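Long-range contacts in lysosome-associated membrane glycoprotein 3 (Homo sapiens, PDB 4AKM), which takes part in the unfolded protein response and in fusion of lysosomes with autophagosomes as a lysosomal membrane glycoprotein: residues N70-K75 against I82-A87; R14-A19 against R56-L61; E78-S83 against V137-F142; G100-V105 against Q122-S127. All blocks are in the same frame, centred on the assembly; numbering follows the deposited sequence.

Contact 1. Residues N70-K75 against I82-A87. With NAG (2-acetamido-2-deoxy-beta-D-glucopyranose), chain D.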
loop_
_atom_site.group_PDB
_atom_site.type_symbol
_atom_site.label_atom_id
_atom_site.label_comp_id
_atom_site.label_asym_id
_atom_site.label_seq_id
_atom_site.Cartn_x
_atom_site.Cartn_y
_atom_site.Cartn_z
ATOM N N ASN A 70 -0.617 -2.236 -5.588
ATOM C CA ASN A 70 0.141 -1.130 -6.127
ATOM C C ASN A 70 -0.210 0.162 -5.413
ATOM O O ASN A 70 -1.347 0.637 -5.474
ATOM C CB ASN A 70 -0.117 -0.997 -7.628
ATOM C CG ASN A 70 0.967 -0.216 -8.339
ATOM O OD1 ASN A 70 2.041 0.027 -7.791
ATOM N ND2 ASN A 70 0.691 0.176 -9.574
ATOM N N LEU A 71 0.784 0.710 -4.725
ATOM C CA LEU A 71 0.652 1.973 -4.024
ATOM C C LEU A 71 1.371 3.065 -4.799
ATOM O O LEU A 71 2.588 3.043 -4.918
ATOM C CB LEU A 71 1.241 1.858 -2.614
ATOM C CG LEU A 71 0.600 0.806 -1.704
ATOM C CD1 LEU A 71 1.158 0.883 -0.295
ATOM C CD2 LEU A 71 -0.913 0.954 -1.689
ATOM N N THR A 72 0.609 4.013 -5.330
ATOM C CA THR A 72 1.177 5.149 -6.043
ATOM C C THR A 72 1.216 6.407 -5.181
ATOM O O THR A 72 0.193 6.805 -4.597
ATOM C CB THR A 72 0.394 5.460 -7.332
ATOM O OG1 THR A 72 0.580 4.402 -8.281
ATOM C CG2 THR A 72 0.869 6.768 -7.938
ATOM N N PHE A 73 2.397 7.025 -5.134
ATOM C CA PHE A 73 2.650 8.240 -4.363
ATOM C C PHE A 73 2.843 9.473 -5.250
ATOM O O PHE A 73 3.484 9.405 -6.302
ATOM C CB PHE A 73 3.911 8.076 -3.514
ATOM C CG PHE A 73 3.894 6.878 -2.612
ATOM C CD1 PHE A 73 4.248 5.625 -3.095
ATOM C CD2 PHE A 73 3.552 7.008 -1.275
ATOM C CE1 PHE A 73 4.242 4.527 -2.270
ATOM C CE2 PHE A 73 3.548 5.916 -0.448
ATOM C CZ PHE A 73 3.892 4.671 -0.945
ATOM N N THR A 74 2.304 10.600 -4.793
ATOM C CA THR A 74 2.486 11.898 -5.436
ATOM C C THR A 74 2.946 12.902 -4.377
ATOM O O THR A 74 2.418 12.917 -3.264
ATOM C CB THR A 74 1.160 12.394 -6.086
ATOM O OG1 THR A 74 0.879 11.626 -7.262
ATOM C CG2 THR A 74 1.239 13.862 -6.473
ATOM N N LYS A 75 3.946 13.720 -4.702
ATOM C CA LYS A 75 4.306 14.834 -3.822
ATOM C C LYS A 75 3.798 16.161 -4.386
ATOM O O LYS A 75 4.059 16.501 -5.542
ATOM C CB LYS A 75 5.814 14.883 -3.532
ATOM C CG LYS A 75 6.711 15.167 -4.727
ATOM C CD LYS A 75 8.166 15.348 -4.285
ATOM C CE LYS A 75 8.318 16.503 -3.299
ATOM N NZ LYS A 75 9.726 16.665 -2.827
ATOM N N ILE A 82 -0.189 9.052 -0.617
ATOM C CA ILE A 82 -0.563 7.999 -1.550
ATOM C C ILE A 82 -1.672 8.552 -2.430
ATOM O O ILE A 82 -2.725 8.939 -1.931
ATOM C CB ILE A 82 -1.067 6.733 -0.832
ATOM C CG1 ILE A 82 0.091 5.988 -0.170
ATOM C CG2 ILE A 82 -1.780 5.813 -1.812
ATOM C CD1 ILE A 82 -0.349 4.973 0.867
ATOM N N SER A 83 -1.429 8.605 -3.734
ATOM C CA SER A 83 -2.397 9.176 -4.662
ATOM C C SER A 83 -3.198 8.115 -5.415
ATOM O O SER A 83 -4.226 8.423 -6.020
ATOM C CB SER A 83 -1.710 10.112 -5.655
ATOM O OG SER A 83 -0.846 9.393 -6.513
ATOM N N GLU A 84 -2.737 6.867 -5.391
ATOM C CA GLU A 84 -3.509 5.816 -6.061
ATOM C C GLU A 84 -3.327 4.439 -5.429
ATOM O O GLU A 84 -2.238 4.102 -4.973
ATOM C CB GLU A 84 -3.169 5.766 -7.558
ATOM C CG GLU A 84 -3.886 4.665 -8.332
ATOM C CD GLU A 84 -3.846 4.880 -9.833
ATOM O OE1 GLU A 84 -4.321 5.943 -10.285
ATOM O OE2 GLU A 84 -3.347 3.988 -10.557
ATOM N N VAL A 85 -4.394 3.644 -5.376
ATOM C CA VAL A 85 -4.227 2.264 -4.912
ATOM C C VAL A 85 -4.900 1.254 -5.824
ATOM O O VAL A 85 -6.087 1.344 -6.093
ATOM C CB VAL A 85 -4.737 2.031 -3.480
ATOM C CG1 VAL A 85 -4.327 0.640 -3.012
ATOM C CG2 VAL A 85 -4.197 3.089 -2.534
ATOM N N GLY A 86 -4.129 0.282 -6.288
ATOM C CA GLY A 86 -4.677 -0.750 -7.133
ATOM C C GLY A 86 -4.405 -2.103 -6.531
ATOM O O GLY A 86 -3.415 -2.291 -5.844
ATOM N N ALA A 87 -5.301 -3.049 -6.773
ATOM C CA ALA A 87 -5.054 -4.416 -6.355
ATOM C C ALA A 87 -5.658 -5.424 -7.315
ATOM O O ALA A 87 -6.618 -5.135 -8.052
ATOM C CB ALA A 87 -5.547 -4.657 -4.947
HETATM C C1 NAG D . 1.486 0.904 -10.525
HETATM C C2 NAG D . 0.906 0.301 -11.795
HETATM C C3 NAG D . 1.617 0.865 -13.021
HETATM C C4 NAG D . 1.620 2.389 -12.985
HETATM C C5 NAG D . 2.047 2.927 -11.623
HETATM C C6 NAG D . 1.771 4.420 -11.540
HETATM C C7 NAG D . -0.043 -1.934 -11.792
HETATM C C8 NAG D . 0.220 -3.375 -12.113
HETATM N N2 NAG D . 1.025 -1.145 -11.745
HETATM O O3 NAG D . 0.955 0.421 -14.184
HETATM O O4 NAG D . 2.503 2.895 -13.964
HETATM O O5 NAG D . 1.350 2.307 -10.562
HETATM O O6 NAG D . 2.174 4.878 -10.270
HETATM O O7 NAG D . -1.191 -1.533 -11.590
#
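Thr72 faces both Ser83 and Glu84 in a classic beta bulge of the antiparallel hairpin formed by strands 67-75 and 80-90. The hairpin belongs to the five-stranded sheet of the membrane-proximal luminal domain, a beta prism. Asn70 and Gly86 form a hydrogen-bonded pair, with Asn70 N to Gly86 O nearly straight at 176°. At the bulge, Thr72 O accepts two N-H groups, from Ser83 N at 2.6 Å and Glu84 N at 3.0 Å. The bond from Ser83 is the more bent of the two, at 142°.

Apolar contacts occupy the face of Leu71, Phe73, Ile82 and Val85. Leu71 CD2 lies beside Val85 CG1, 3.7 Å away. Phe73 runs alongside Ile82, and Phe73 CE2 comes 3.5 Å from Ile82 CG1. Thr74 OG1 and Ser83 OG share a hydrogen bond of 2.9 Å.

The sugar lies on the other face, with Asn70 and Thr72. With CG anti to the backbone N (chi1 -160°), the Asn70 side chain extends from this face, and its ND2 carries the N-linked glycan. Two residues along, Thr72 OG1 holds the same sugar by a hydrogen bond of 2.6 Å to NAG O6.

Contact 2. Residues R14-A19 against R56-L61. With NAG (2-acetamido-2-deoxy-beta-D-glucopyranose), chain D.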
loop_
_atom_site.group_PDB
_atom_site.type_symbol
_atom_site.label_atom_id
_atom_site.label_comp_id
_atom_site.label_asym_id
_atom_site.label_seq_id
_atom_site.Cartn_x
_atom_site.Cartn_y
_atom_site.Cartn_z
ATOM N N ARG A 14 20.203 5.149 -4.285
ATOM C CA ARG A 14 19.501 6.060 -3.382
ATOM C C ARG A 14 18.110 5.550 -3.013
ATOM O O ARG A 14 17.399 4.990 -3.845
ATOM C CB ARG A 14 19.399 7.465 -3.986
ATOM C CG ARG A 14 20.669 8.300 -3.862
ATOM C CD ARG A 14 20.452 9.719 -4.376
ATOM N NE ARG A 14 19.936 9.731 -5.744
ATOM C CZ ARG A 14 19.617 10.833 -6.417
ATOM N NH1 ARG A 14 19.757 12.025 -5.850
ATOM N NH2 ARG A 14 19.154 10.743 -7.658
ATOM N N LEU A 15 17.724 5.755 -1.760
ATOM C CA LEU A 15 16.424 5.308 -1.281
ATOM C C LEU A 15 15.292 6.145 -1.873
ATOM O O LEU A 15 15.236 7.359 -1.689
ATOM C CB LEU A 15 16.383 5.338 0.248
ATOM C CG LEU A 15 15.208 4.628 0.920
ATOM C CD1 LEU A 15 14.991 3.267 0.294
ATOM C CD2 LEU A 15 15.455 4.492 2.409
ATOM N N CYS A 16 14.396 5.481 -2.590
ATOM C CA CYS A 16 13.264 6.137 -3.227
ATOM C C CYS A 16 11.988 6.001 -2.392
ATOM O O CYS A 16 11.235 6.960 -2.224
ATOM C CB CYS A 16 13.055 5.545 -4.621
ATOM S SG CYS A 16 11.458 5.902 -5.368
ATOM N N ILE A 17 11.758 4.801 -1.869
ATOM C CA ILE A 17 10.569 4.497 -1.079
ATOM C C ILE A 17 10.925 3.480 -0.003
ATOM O O ILE A 17 11.541 2.458 -0.287
ATOM C CB ILE A 17 9.443 3.893 -1.954
ATOM C CG1 ILE A 17 8.816 4.954 -2.859
ATOM C CG2 ILE A 17 8.370 3.242 -1.095
ATOM C CD1 ILE A 17 7.703 4.426 -3.734
ATOM N N LYS A 18 10.543 3.766 1.235
ATOM C CA LYS A 18 10.733 2.819 2.325
ATOM C C LYS A 18 9.373 2.597 2.968
ATOM O O LYS A 18 8.752 3.541 3.445
ATOM C CB LYS A 18 11.720 3.375 3.350
ATOM C CG LYS A 18 12.209 2.365 4.373
ATOM C CD LYS A 18 12.840 3.072 5.569
ATOM C CE LYS A 18 13.805 2.169 6.329
ATOM N NZ LYS A 18 13.194 0.867 6.715
ATOM N N ALA A 19 8.898 1.357 2.977
ATOM C CA ALA A 19 7.564 1.097 3.501
ATOM C C ALA A 19 7.477 -0.186 4.306
ATOM O O ALA A 19 7.763 -1.277 3.823
ATOM C CB ALA A 19 6.534 1.101 2.378
ATOM N N ARG A 56 8.336 13.602 -8.766
ATOM C CA ARG A 56 7.029 14.061 -8.302
ATOM C C ARG A 56 6.028 12.910 -8.183
ATOM O O ARG A 56 4.923 13.087 -7.672
ATOM C CB ARG A 56 6.479 15.138 -9.246
ATOM C CG ARG A 56 5.527 16.135 -8.589
ATOM C CD ARG A 56 4.415 16.530 -9.548
ATOM N NE ARG A 56 3.567 15.384 -9.874
ATOM C CZ ARG A 56 2.605 15.390 -10.792
ATOM N NH1 ARG A 56 2.359 16.488 -11.496
ATOM N NH2 ARG A 56 1.890 14.294 -11.012
ATOM N N LYS A 57 6.422 11.729 -8.644
ATOM C CA LYS A 57 5.523 10.580 -8.637
ATOM C C LYS A 57 6.279 9.255 -8.578
ATOM O O LYS A 57 7.136 8.972 -9.420
ATOM C CB LYS A 57 4.618 10.610 -9.871
ATOM C CG LYS A 57 3.284 9.911 -9.676
ATOM C CD LYS A 57 2.499 9.826 -10.978
ATOM C CE LYS A 57 3.176 8.892 -11.967
ATOM N NZ LYS A 57 2.318 8.634 -13.156
ATOM N N SER A 58 5.944 8.436 -7.586
ATOM C CA SER A 58 6.593 7.141 -7.415
ATOM C C SER A 58 5.563 6.033 -7.262
ATOM O O SER A 58 4.372 6.296 -7.116
ATOM C CB SER A 58 7.489 7.149 -6.176
ATOM O OG SER A 58 8.427 8.205 -6.222
ATOM N N ASN A 59 6.024 4.789 -7.284
ATOM C CA ASN A 59 5.146 3.675 -6.941
ATOM C C ASN A 59 5.882 2.517 -6.288
ATOM O O ASN A 59 6.981 2.134 -6.713
ATOM C CB ASN A 59 4.346 3.179 -8.152
ATOM C CG ASN A 59 5.196 2.403 -9.145
ATOM O OD1 ASN A 59 5.974 2.986 -9.900
ATOM N ND2 ASN A 59 5.034 1.086 -9.164
ATOM N N LEU A 60 5.265 2.005 -5.227
ATOM C CA LEU A 60 5.648 0.752 -4.600
ATOM C C LEU A 60 4.680 -0.321 -5.072
ATOM O O LEU A 60 3.480 -0.247 -4.820
ATOM C CB LEU A 60 5.582 0.858 -3.077
ATOM C CG LEU A 60 5.691 -0.495 -2.366
ATOM C CD1 LEU A 60 7.013 -1.168 -2.686
ATOM C CD2 LEU A 60 5.513 -0.346 -0.867
ATOM N N LEU A 61 5.207 -1.310 -5.773
ATOM C CA LEU A 61 4.405 -2.430 -6.220
ATOM C C LEU A 61 4.849 -3.698 -5.517
ATOM O O LEU A 61 6.041 -4.009 -5.447
ATOM C CB LEU A 61 4.490 -2.592 -7.735
ATOM C CG LEU A 61 3.688 -3.750 -8.326
ATOM C CD1 LEU A 61 2.197 -3.595 -8.058
ATOM C CD2 LEU A 61 3.963 -3.848 -9.804
HETATM C C1 NAG D . 1.486 0.904 -10.525
HETATM C C2 NAG D . 0.906 0.301 -11.795
HETATM C C3 NAG D . 1.617 0.865 -13.021
HETATM C C4 NAG D . 1.620 2.389 -12.985
HETATM C C5 NAG D . 2.047 2.927 -11.623
HETATM C C6 NAG D . 1.771 4.420 -11.540
HETATM C C7 NAG D . -0.043 -1.934 -11.792
HETATM C C8 NAG D . 0.220 -3.375 -12.113
HETATM N N2 NAG D . 1.025 -1.145 -11.745
HETATM O O3 NAG D . 0.955 0.421 -14.184
HETATM O O4 NAG D . 2.503 2.895 -13.964
HETATM O O5 NAG D . 1.350 2.307 -10.562
HETATM O O6 NAG D . 2.174 4.878 -10.270
HETATM O O7 NAG D . -1.191 -1.533 -11.590
#
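The two beta-sheets of this luminal domain meet face to face here, with strand 14-27 of one sheet lying across strand 57-64 of the other. The short strand segments run 55° apart, and their axes approach to 7.8 Å. No hydrogen bond joins them. In the buried interior, side chains of one strand meet side chains and backbone of the other.

Ile17 is the central residue. Its CG1 is anti to the carbonyl carbon (chi1 -72°), and the extended chain carries CD1 onto the backbone of the facing strand. There Ile17 CD1 sits 3.7 Å from Ser58 CB and also 3.7 Å from Asn59 C. The other branch, Ile17 CG2, looks to Leu60 and lies 4.2 Å from Leu60 CB. Leu60 crosses Ile17 at a slant and continues to Ala19, where Leu60 CD2 meets Ala19 CB at 3.7 Å. At the other end, Cys16 SG passes 3.9 Å from Ser58 OG. That sulfur is bonded to Cys53, so a disulfide borders the packed side chains.

Asn59 points its side chain to the outer face of its sheet, where Asn59 CB is 3.5 Å from NAG O6 of the glycan on Asn70. Phe73 and Val9 also pack on Ile17. The glycan lies outside, while side chains from both sheets fill the interior between them, consistent with the beta-prism fold.

Contact 3. Residues E78-S83 against V137-F142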
loop_
_atom_site.group_PDB
_atom_site.type_symbol
_atom_site.label_atom_id
_atom_site.label_comp_id
_atom_site.label_asym_id
_atom_site.label_seq_id
_atom_site.Cartn_x
_atom_site.Cartn_y
_atom_site.Cartn_z
ATOM N N GLU A 78 4.920 21.548 -0.459
ATOM C CA GLU A 78 5.434 20.539 0.467
ATOM C C GLU A 78 4.347 19.515 0.790
ATOM O O GLU A 78 3.164 19.780 0.558
ATOM C CB GLU A 78 6.009 21.188 1.736
ATOM C CG GLU A 78 5.039 22.093 2.489
ATOM C CD GLU A 78 5.734 22.968 3.528
ATOM O OE1 GLU A 78 6.932 23.279 3.348
ATOM O OE2 GLU A 78 5.079 23.350 4.522
ATOM N N SER A 79 4.781 18.356 1.291
ATOM C CA SER A 79 3.951 17.165 1.554
ATOM C C SER A 79 3.820 16.188 0.380
ATOM O O SER A 79 3.811 16.579 -0.789
ATOM C CB SER A 79 2.558 17.496 2.119
ATOM O OG SER A 79 1.676 17.916 1.087
ATOM N N TYR A 80 3.724 14.909 0.731
ATOM C CA TYR A 80 3.487 13.830 -0.217
ATOM C C TYR A 80 2.377 12.954 0.353
ATOM O O TYR A 80 2.027 13.072 1.527
ATOM C CB TYR A 80 4.761 13.005 -0.430
ATOM C CG TYR A 80 5.288 12.339 0.828
ATOM C CD1 TYR A 80 6.091 13.035 1.723
ATOM C CD2 TYR A 80 4.981 11.014 1.120
ATOM C CE1 TYR A 80 6.574 12.430 2.873
ATOM C CE2 TYR A 80 5.460 10.404 2.266
ATOM C CZ TYR A 80 6.256 11.115 3.138
ATOM O OH TYR A 80 6.734 10.510 4.277
ATOM N N TYR A 81 1.833 12.069 -0.472
ATOM C CA TYR A 81 0.713 11.232 -0.059
ATOM C C TYR A 81 0.575 10.063 -1.016
ATOM O O TYR A 81 1.166 10.068 -2.096
ATOM C CB TYR A 81 -0.586 12.051 -0.036
ATOM C CG TYR A 81 -0.837 12.836 -1.305
ATOM C CD1 TYR A 81 -0.325 14.119 -1.468
ATOM C CD2 TYR A 81 -1.577 12.291 -2.344
ATOM C CE1 TYR A 81 -0.544 14.834 -2.632
ATOM C CE2 TYR A 81 -1.803 12.998 -3.512
ATOM C CZ TYR A 81 -1.286 14.268 -3.653
ATOM O OH TYR A 81 -1.516 14.967 -4.817
ATOM N N ILE A 82 -0.189 9.052 -0.617
ATOM C CA ILE A 82 -0.563 7.999 -1.550
ATOM C C ILE A 82 -1.672 8.552 -2.430
ATOM O O ILE A 82 -2.725 8.939 -1.931
ATOM C CB ILE A 82 -1.067 6.733 -0.832
ATOM C CG1 ILE A 82 0.091 5.988 -0.170
ATOM C CG2 ILE A 82 -1.780 5.813 -1.812
ATOM C CD1 ILE A 82 -0.349 4.973 0.867
ATOM N N SER A 83 -1.429 8.605 -3.734
ATOM C CA SER A 83 -2.397 9.176 -4.662
ATOM C C SER A 83 -3.198 8.115 -5.415
ATOM O O SER A 83 -4.226 8.423 -6.020
ATOM C CB SER A 83 -1.710 10.112 -5.655
ATOM O OG SER A 83 -0.846 9.393 -6.513
ATOM N N VAL A 137 1.638 0.486 9.839
ATOM C CA VAL A 137 2.249 1.272 8.785
ATOM C C VAL A 137 3.299 2.244 9.302
ATOM O O VAL A 137 3.033 3.048 10.191
ATOM C CB VAL A 137 1.179 2.088 8.022
ATOM C CG1 VAL A 137 1.826 2.979 6.976
ATOM C CG2 VAL A 137 0.147 1.168 7.391
ATOM N N GLN A 138 4.499 2.155 8.742
ATOM C CA GLN A 138 5.434 3.265 8.767
ATOM C C GLN A 138 6.123 3.358 7.418
ATOM O O GLN A 138 6.797 2.427 6.999
ATOM C CB GLN A 138 6.471 3.115 9.868
ATOM C CG GLN A 138 7.396 4.317 9.961
ATOM C CD GLN A 138 8.030 4.465 11.324
ATOM O OE1 GLN A 138 7.818 3.641 12.215
ATOM N NE2 GLN A 138 8.811 5.524 11.499
ATOM N N LEU A 139 5.955 4.484 6.737
ATOM C CA LEU A 139 6.513 4.633 5.401
ATOM C C LEU A 139 7.091 6.021 5.167
ATOM O O LEU A 139 6.918 6.928 5.980
ATOM C CB LEU A 139 5.467 4.294 4.331
ATOM C CG LEU A 139 4.116 5.019 4.313
ATOM C CD1 LEU A 139 4.211 6.400 3.669
ATOM C CD2 LEU A 139 3.075 4.166 3.598
ATOM N N GLN A 140 7.777 6.167 4.040
ATOM C CA GLN A 140 8.367 7.427 3.631
ATOM C C GLN A 140 8.700 7.337 2.148
ATOM O O GLN A 140 9.112 6.282 1.658
ATOM C CB GLN A 140 9.623 7.727 4.454
ATOM C CG GLN A 140 10.213 9.113 4.216
ATOM C CD GLN A 140 11.215 9.517 5.284
ATOM O OE1 GLN A 140 11.201 8.988 6.397
ATOM N NE2 GLN A 140 12.091 10.459 4.949
ATOM N N ALA A 141 8.511 8.443 1.437
ATOM C CA ALA A 141 8.773 8.484 0.001
ATOM C C ALA A 141 9.460 9.785 -0.426
ATOM O O ALA A 141 9.343 10.811 0.248
ATOM C CB ALA A 141 7.483 8.280 -0.780
ATOM N N PHE A 142 10.176 9.719 -1.546
ATOM C CA PHE A 142 10.912 10.856 -2.114
ATOM C C PHE A 142 12.114 11.304 -1.275
ATOM O O PHE A 142 13.201 10.733 -1.388
ATOM C CB PHE A 142 9.977 12.036 -2.406
ATOM C CG PHE A 142 8.741 11.651 -3.159
ATOM C CD1 PHE A 142 8.794 11.413 -4.523
ATOM C CD2 PHE A 142 7.527 11.525 -2.505
ATOM C CE1 PHE A 142 7.659 11.057 -5.221
ATOM C CE2 PHE A 142 6.389 11.169 -3.200
ATOM C CZ PHE A 142 6.457 10.934 -4.561
#
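Tyr80 has its CG between the backbone N and the carbonyl carbon (chi1 61°), which carries the ring across to strand 137-141. Phe142 has its CG anti to the carbonyl carbon (chi1 -49°), and its ring lies back alongside Tyr80. The two side chains pass in opposite directions, and Phe142 CE2 comes 3.7 Å from Tyr80 CB.

The Tyr80 ring lies against the backbone of the facing strand. Ala141 O sits over the centre of one face, 4.0 Å above the ring plane. Tyr80 CE2 is 3.7 Å from Ala141 N. Leu139 CD1 stands at the ring edge, 4.4 Å from Tyr80 CE2. Further along, Tyr80 OH reaches Gln140 and lies 3.5 Å from Gln140 CA.

The hydroxyl of Tyr80 is hydrogen-bonded to His114 O, which fixes the far end of the ring. Gln140 OE1 is held by Gly150 N. Ile82 adds a looser contact, with Ile82 CD1 4.5 Å from Leu139 CD2. The strand segments run 103° apart, close to perpendicular. An aromatic residue bridging two strand segments that run nearly at right angles joins the sheets of this beta-prism domain.

Contact 4. Residues G100-V105 against Q122-S127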
loop_
_atom_site.group_PDB
_atom_site.type_symbol
_atom_site.label_atom_id
_atom_site.label_comp_id
_atom_site.label_asym_id
_atom_site.label_seq_id
_atom_site.Cartn_x
_atom_site.Cartn_y
_atom_site.Cartn_z
ATOM N N GLY A 100 -9.332 -3.862 -8.497
ATOM C CA GLY A 100 -9.889 -2.533 -8.367
ATOM C C GLY A 100 -8.846 -1.470 -8.145
ATOM O O GLY A 100 -7.758 -1.745 -7.633
ATOM N N ILE A 101 -9.184 -0.247 -8.537
ATOM C CA ILE A 101 -8.276 0.877 -8.393
ATOM C C ILE A 101 -9.028 2.089 -7.889
ATOM O O ILE A 101 -10.101 2.421 -8.386
ATOM C CB ILE A 101 -7.590 1.250 -9.733
ATOM C CG1 ILE A 101 -6.831 0.056 -10.319
ATOM C CG2 ILE A 101 -6.652 2.440 -9.551
ATOM C CD1 ILE A 101 -5.810 0.434 -11.374
ATOM N N LYS A 102 -8.464 2.731 -6.876
ATOM C CA LYS A 102 -8.910 4.038 -6.440
ATOM C C LYS A 102 -7.921 5.050 -6.983
ATOM O O LYS A 102 -6.715 4.998 -6.675
ATOM C CB LYS A 102 -8.976 4.101 -4.919
ATOM C CG LYS A 102 -10.367 3.881 -4.370
ATOM C CD LYS A 102 -11.136 5.187 -4.347
ATOM C CE LYS A 102 -12.272 5.128 -3.337
ATOM N NZ LYS A 102 -12.643 6.485 -2.848
ATOM N N HIS A 103 -8.444 5.965 -7.792
ATOM C CA HIS A 103 -7.613 6.800 -8.641
ATOM C C HIS A 103 -7.209 8.145 -8.060
ATOM O O HIS A 103 -6.055 8.562 -8.198
ATOM C CB HIS A 103 -8.289 6.996 -9.995
ATOM C CG HIS A 103 -8.129 5.829 -10.913
ATOM N ND1 HIS A 103 -9.061 4.818 -11.002
ATOM C CD2 HIS A 103 -7.131 5.498 -11.767
ATOM C CE1 HIS A 103 -8.651 3.923 -11.884
ATOM N NE2 HIS A 103 -7.482 4.312 -12.360
ATOM N N ALA A 104 -8.148 8.836 -7.430
ATOM C CA ALA A 104 -7.896 10.218 -7.038
ATOM C C ALA A 104 -8.072 10.407 -5.550
ATOM O O ALA A 104 -9.026 11.049 -5.110
ATOM C CB ALA A 104 -8.815 11.163 -7.802
ATOM N N VAL A 105 -7.147 9.856 -4.775
ATOM C CA VAL A 105 -7.274 9.884 -3.323
ATOM C C VAL A 105 -6.113 10.614 -2.668
ATOM O O VAL A 105 -5.004 10.652 -3.202
ATOM C CB VAL A 105 -7.375 8.461 -2.741
ATOM C CG1 VAL A 105 -8.614 7.758 -3.276
ATOM C CG2 VAL A 105 -6.122 7.660 -3.068
ATOM N N GLN A 122 -6.071 0.864 8.769
ATOM C CA GLN A 122 -6.616 1.756 7.751
ATOM C C GLN A 122 -7.264 0.949 6.638
ATOM O O GLN A 122 -6.859 -0.174 6.354
ATOM C CB GLN A 122 -5.538 2.687 7.190
ATOM C CG GLN A 122 -4.981 3.676 8.205
ATOM C CD GLN A 122 -6.054 4.551 8.837
ATOM O OE1 GLN A 122 -6.631 4.202 9.871
ATOM N NE2 GLN A 122 -6.322 5.699 8.219
ATOM N N SER A 123 -8.266 1.536 6.000
ATOM C CA SER A 123 -9.103 0.802 5.066
ATOM C C SER A 123 -9.477 1.623 3.846
ATOM O O SER A 123 -9.646 2.841 3.925
ATOM C CB SER A 123 -10.377 0.342 5.770
ATOM O OG SER A 123 -11.413 0.115 4.834
ATOM N N LEU A 124 -9.627 0.939 2.719
ATOM C CA LEU A 124 -10.019 1.592 1.481
ATOM C C LEU A 124 -10.801 0.635 0.586
ATOM O O LEU A 124 -10.339 -0.472 0.301
ATOM C CB LEU A 124 -8.778 2.084 0.750
ATOM C CG LEU A 124 -9.064 3.033 -0.405
ATOM C CD1 LEU A 124 -9.688 4.305 0.142
ATOM C CD2 LEU A 124 -7.790 3.324 -1.183
ATOM N N GLN A 125 -11.990 1.048 0.154
ATOM C CA GLN A 125 -12.725 0.266 -0.838
ATOM C C GLN A 125 -12.145 0.548 -2.217
ATOM O O GLN A 125 -12.170 1.686 -2.684
ATOM C CB GLN A 125 -14.224 0.577 -0.809
ATOM C CG GLN A 125 -15.006 -0.177 0.255
ATOM C CD GLN A 125 -15.585 -1.494 -0.238
ATOM O OE1 GLN A 125 -15.103 -2.083 -1.204
ATOM N NE2 GLN A 125 -16.636 -1.960 0.431
ATOM N N LEU A 126 -11.613 -0.488 -2.858
ATOM C CA LEU A 126 -10.993 -0.340 -4.174
ATOM C C LEU A 126 -12.023 -0.490 -5.288
ATOM O O LEU A 126 -12.115 0.349 -6.183
ATOM C CB LEU A 126 -9.850 -1.340 -4.346
ATOM C CG LEU A 126 -8.752 -1.235 -3.287
ATOM C CD1 LEU A 126 -7.601 -2.153 -3.619
ATOM C CD2 LEU A 126 -8.271 0.205 -3.125
ATOM N N SER A 127 -12.792 -1.573 -5.221
ATOM C CA SER A 127 -13.955 -1.760 -6.072
ATOM C C SER A 127 -15.152 -1.927 -5.155
ATOM O O SER A 127 -15.089 -1.591 -3.975
ATOM C CB SER A 127 -13.798 -2.998 -6.947
ATOM O OG SER A 127 -13.858 -4.178 -6.166
#
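Lys102 meets Leu124 and Gln125 of the neighbouring sheet, mostly through its aliphatic carbons. Lys102 CB comes first, 4.0 Å from Leu124 CD2. Lys102 CG follows and touches two residues, lying 3.3 Å from Gln125 O and 4.1 Å from Leu124 CD2. The chain bends at chi2 (-86°), which turns its outer part along the carbonyl of Gln125. Lys102 CD is 4.0 Å from Gln125 O, and Lys102 CE is closer again, 3.5 Å from Gln125 O. NZ at the tip continues past these contacts.

Strand 97-110 is an outermost strand of the five-stranded sheet. Strand 122-125 belongs to the other sheet. The contact therefore joins the two sheets of the beta-prism fold at an edge near the surface. No hydrogen bond crosses between the segments, although Gly100 and Lys102 bond through their backbones to Ala87 and Val85 in their own sheet.

Beyond Gln125 the chain leaves the strand and passes Gly100. Leu126 CB lies 3.9 Å from Gly100 O, and its side chain also packs on Ala87 and Val132. Next, Ser127 CB comes 4.2 Å from Gly100 CA. The hydroxyl of Ser127 turns to its own loop, where OG accepts hydrogen bonds from His129 N and Leu130 N.

All four contacts lie in the membrane-proximal luminal domain, built from two antiparallel sheets. Contact 1 is a hairpin within the five-stranded sheet. Contacts 2, 3 and 4 join that sheet to the other one. Along the chain, contact 2 closes before contact 1 opens, and contact 4 is nested inside the loop closed by contact 3. Contacts 1 and 3 share Ile82 and Ser83. The centres of contacts 1, 2 and 3 are about 9 to 10 Å apart. Contact 4 is about 9 Å from contact 1 but about 19 Å from contact 2. Strands 57-64, 67-75, 80-90 and 97-110 are successive neighbours, so the glycan-bearing hairpin lies between the strands used by contacts 2 and 4.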